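PDB 4GXW: adenosine deaminase, which binds a zinc ion and probably removes the amino group from adenine or a related purine by hydrolysis. Local coordinates for residues R69-G75 / T267-R273. Residues are numbered along the deposited sequence; the frame is centred on the assembly and turned at random.
Sequences RGEKPVG and TNSYYLR
Two arginines, one from each segment, make three hydrogen bonds across this contact, R69 to S269 and R273 to P73, and tie the loop between helices 62-67 and 77-87 to the short helix 269-274, which follows strand 261-264 of this TIM-barrel amidohydrolase. The contact lies near the zinc centre: the metal is about 10 Å from the side chain of S269, and the side chain of T267, bonded through OG1 to H306, is about 5 Å from that of the metal ligand D301. R69 reaches inward because CG stands anti to its backbone N and the chain then bends at chi2. Its guanidinium meets S269 end-on, NH1 at 2.9 Å and NH2 at 3.1 Å from the same OG, which lies nearly in the guanidinium plane. P73 CB lies over one face of that group, toward the rim, while the hydroxyl takes the edge, so ring and bonds together fix its rotation. Beside it the pyrrolidine crosses the L272 side chain at about a right angle, P73 CD touching L272 CB at 3.6 Å, while L272 CD1 approaches R69 NH2. On the more exposed flank the R273 chain runs alongside the K72 and P73 carbonyls, CG 3.6 Å from K72 O. A bend at chi3 (58°) then turns its guanidinium back to the loop, where NH1 donates to P73 O at 2.9 Å in the carbonyl plane, with an N-H...O angle of 158°.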
loop_
_atom_site.group_PDB
_atom_site.type_symbol
_atom_site.label_atom_id
_atom_site.label_comp_id
_atom_site.label_asym_id
_atom_site.label_seq_id
_atom_site.Cartn_x
_atom_site.Cartn_y
_atom_site.Cartn_z
ATOM N N ARG A 69 6.883 6.189 -15.940
ATOM C CA ARG A 69 7.344 6.514 -14.597
ATOM C C ARG A 69 8.716 7.183 -14.668
ATOM O O ARG A 69 9.745 6.507 -14.757
ATOM C CB ARG A 69 7.398 5.245 -13.745
ATOM C CG ARG A 69 7.792 5.465 -12.297
ATOM C CD ARG A 69 6.762 6.296 -11.561
ATOM N NE ARG A 69 7.028 6.308 -10.127
ATOM C CZ ARG A 69 6.273 6.932 -9.229
ATOM N NH1 ARG A 69 5.196 7.603 -9.613
ATOM N NH2 ARG A 69 6.593 6.879 -7.940
ATOM N N GLY A 70 8.716 8.515 -14.627
ATOM C CA GLY A 70 9.918 9.301 -14.859
ATOM C C GLY A 70 10.714 9.653 -13.615
ATOM O O GLY A 70 10.415 9.173 -12.522
ATOM N N GLU A 71 11.720 10.510 -13.783
ATOM C CA GLU A 71 12.708 10.772 -12.730
ATOM C C GLU A 71 12.228 11.713 -11.615
ATOM O O GLU A 71 12.560 11.513 -10.445
ATOM C CB GLU A 71 14.023 11.268 -13.339
ATOM C CG GLU A 71 13.876 12.498 -14.213
ATOM C CD GLU A 71 15.181 12.931 -14.849
ATOM O OE1 GLU A 71 16.244 12.785 -14.207
ATOM O OE2 GLU A 71 15.143 13.419 -15.996
ATOM N N LYS A 72 11.461 12.738 -11.975
ATOM C CA LYS A 72 10.769 13.558 -10.985
ATOM C C LYS A 72 9.279 13.281 -11.118
ATOM O O LYS A 72 8.513 14.183 -11.457
ATOM C CB LYS A 72 11.016 15.047 -11.236
ATOM C CG LYS A 72 12.432 15.533 -10.994
ATOM C CD LYS A 72 12.433 17.046 -10.824
ATOM C CE LYS A 72 13.831 17.601 -10.621
ATOM N NZ LYS A 72 14.523 17.804 -11.918
ATOM N N PRO A 73 8.857 12.037 -10.828
ATOM C CA PRO A 73 7.554 11.565 -11.311
ATOM C C PRO A 73 6.354 12.331 -10.765
ATOM O O PRO A 73 6.308 12.704 -9.593
ATOM C CB PRO A 73 7.509 10.110 -10.832
ATOM C CG PRO A 73 8.341 10.103 -9.604
ATOM C CD PRO A 73 9.448 11.104 -9.852
ATOM N N VAL A 74 5.386 12.564 -11.641
ATOM C CA VAL A 74 4.116 13.134 -11.233
ATOM C C VAL A 74 3.311 12.077 -10.487
ATOM O O VAL A 74 3.515 10.875 -10.679
ATOM C CB VAL A 74 3.308 13.633 -12.446
ATOM C CG1 VAL A 74 4.034 14.784 -13.130
ATOM C CG2 VAL A 74 3.061 12.495 -13.428
ATOM N N GLY A 75 2.408 12.527 -9.624
ATOM C CA GLY A 75 1.531 11.614 -8.920
ATOM C C GLY A 75 0.582 10.946 -9.896
ATOM O O GLY A 75 0.270 11.503 -10.949
ATOM N N THR A 267 8.897 4.083 -2.996
ATOM C CA THR A 267 8.667 4.790 -4.252
ATOM C C THR A 267 7.696 5.973 -4.148
ATOM O O THR A 267 7.178 6.415 -5.174
ATOM C CB THR A 267 8.157 3.825 -5.336
ATOM O OG1 THR A 267 6.982 3.151 -4.862
ATOM C CG2 THR A 267 9.231 2.794 -5.659
ATOM N N ASN A 268 7.451 6.488 -2.940
ATOM C CA ASN A 268 6.553 7.631 -2.771
ATOM C C ASN A 268 6.861 8.743 -3.775
ATOM O O ASN A 268 7.991 9.225 -3.845
ATOM C CB ASN A 268 6.659 8.166 -1.349
ATOM C CG ASN A 268 5.773 9.378 -1.111
ATOM O OD1 ASN A 268 6.260 10.507 -1.022
ATOM N ND2 ASN A 268 4.464 9.148 -1.002
ATOM N N SER A 269 5.865 9.131 -4.570
ATOM C CA SER A 269 6.107 10.061 -5.668
ATOM C C SER A 269 6.525 11.442 -5.184
ATOM O O SER A 269 7.376 12.087 -5.808
ATOM C CB SER A 269 4.873 10.194 -6.561
ATOM O OG SER A 269 4.503 8.950 -7.123
ATOM N N TYR A 270 5.900 11.910 -4.105
ATOM C CA TYR A 270 6.193 13.243 -3.597
ATOM C C TYR A 270 7.681 13.417 -3.308
ATOM O O TYR A 270 8.287 14.402 -3.742
ATOM C CB TYR A 270 5.342 13.566 -2.356
ATOM C CG TYR A 270 5.697 14.897 -1.713
ATOM C CD1 TYR A 270 5.207 16.102 -2.215
ATOM C CD2 TYR A 270 6.532 14.945 -0.603
ATOM C CE1 TYR A 270 5.550 17.313 -1.616
ATOM C CE2 TYR A 270 6.878 16.140 -0.009
ATOM C CZ TYR A 270 6.384 17.317 -0.516
ATOM O OH TYR A 270 6.719 18.497 0.093
ATOM N N TYR A 271 8.278 12.480 -2.575
ATOM C CA TYR A 271 9.694 12.632 -2.250
ATOM C C TYR A 271 10.610 12.449 -3.456
ATOM O O TYR A 271 11.630 13.122 -3.545
ATOM C CB TYR A 271 10.121 11.775 -1.040
ATOM C CG TYR A 271 9.615 12.359 0.266
ATOM C CD1 TYR A 271 10.027 13.621 0.685
ATOM C CD2 TYR A 271 8.716 11.664 1.067
ATOM C CE1 TYR A 271 9.553 14.185 1.862
ATOM C CE2 TYR A 271 8.236 12.216 2.253
ATOM C CZ TYR A 271 8.657 13.477 2.644
ATOM O OH TYR A 271 8.181 14.024 3.813
ATOM N N LEU A 272 10.243 11.566 -4.383
ATOM C CA LEU A 272 11.013 11.419 -5.624
ATOM C C LEU A 272 11.002 12.707 -6.443
ATOM O O LEU A 272 11.985 13.057 -7.097
ATOM C CB LEU A 272 10.467 10.262 -6.473
ATOM C CG LEU A 272 10.875 8.850 -6.048
ATOM C CD1 LEU A 272 10.034 7.799 -6.754
ATOM C CD2 LEU A 272 12.341 8.646 -6.364
ATOM N N ARG A 273 9.881 13.416 -6.399
ATOM C CA ARG A 273 9.698 14.608 -7.209
ATOM C C ARG A 273 10.357 15.834 -6.578
ATOM O O ARG A 273 10.893 16.691 -7.285
ATOM C CB ARG A 273 8.198 14.835 -7.413
ATOM C CG ARG A 273 7.824 15.934 -8.371
ATOM C CD ARG A 273 6.318 15.917 -8.647
ATOM N NE ARG A 273 5.503 16.057 -7.440
ATOM C CZ ARG A 273 4.739 15.099 -6.926
ATOM N NH1 ARG A 273 4.690 13.900 -7.498
ATOM N NH2 ARG A 273 4.024 15.334 -5.832
#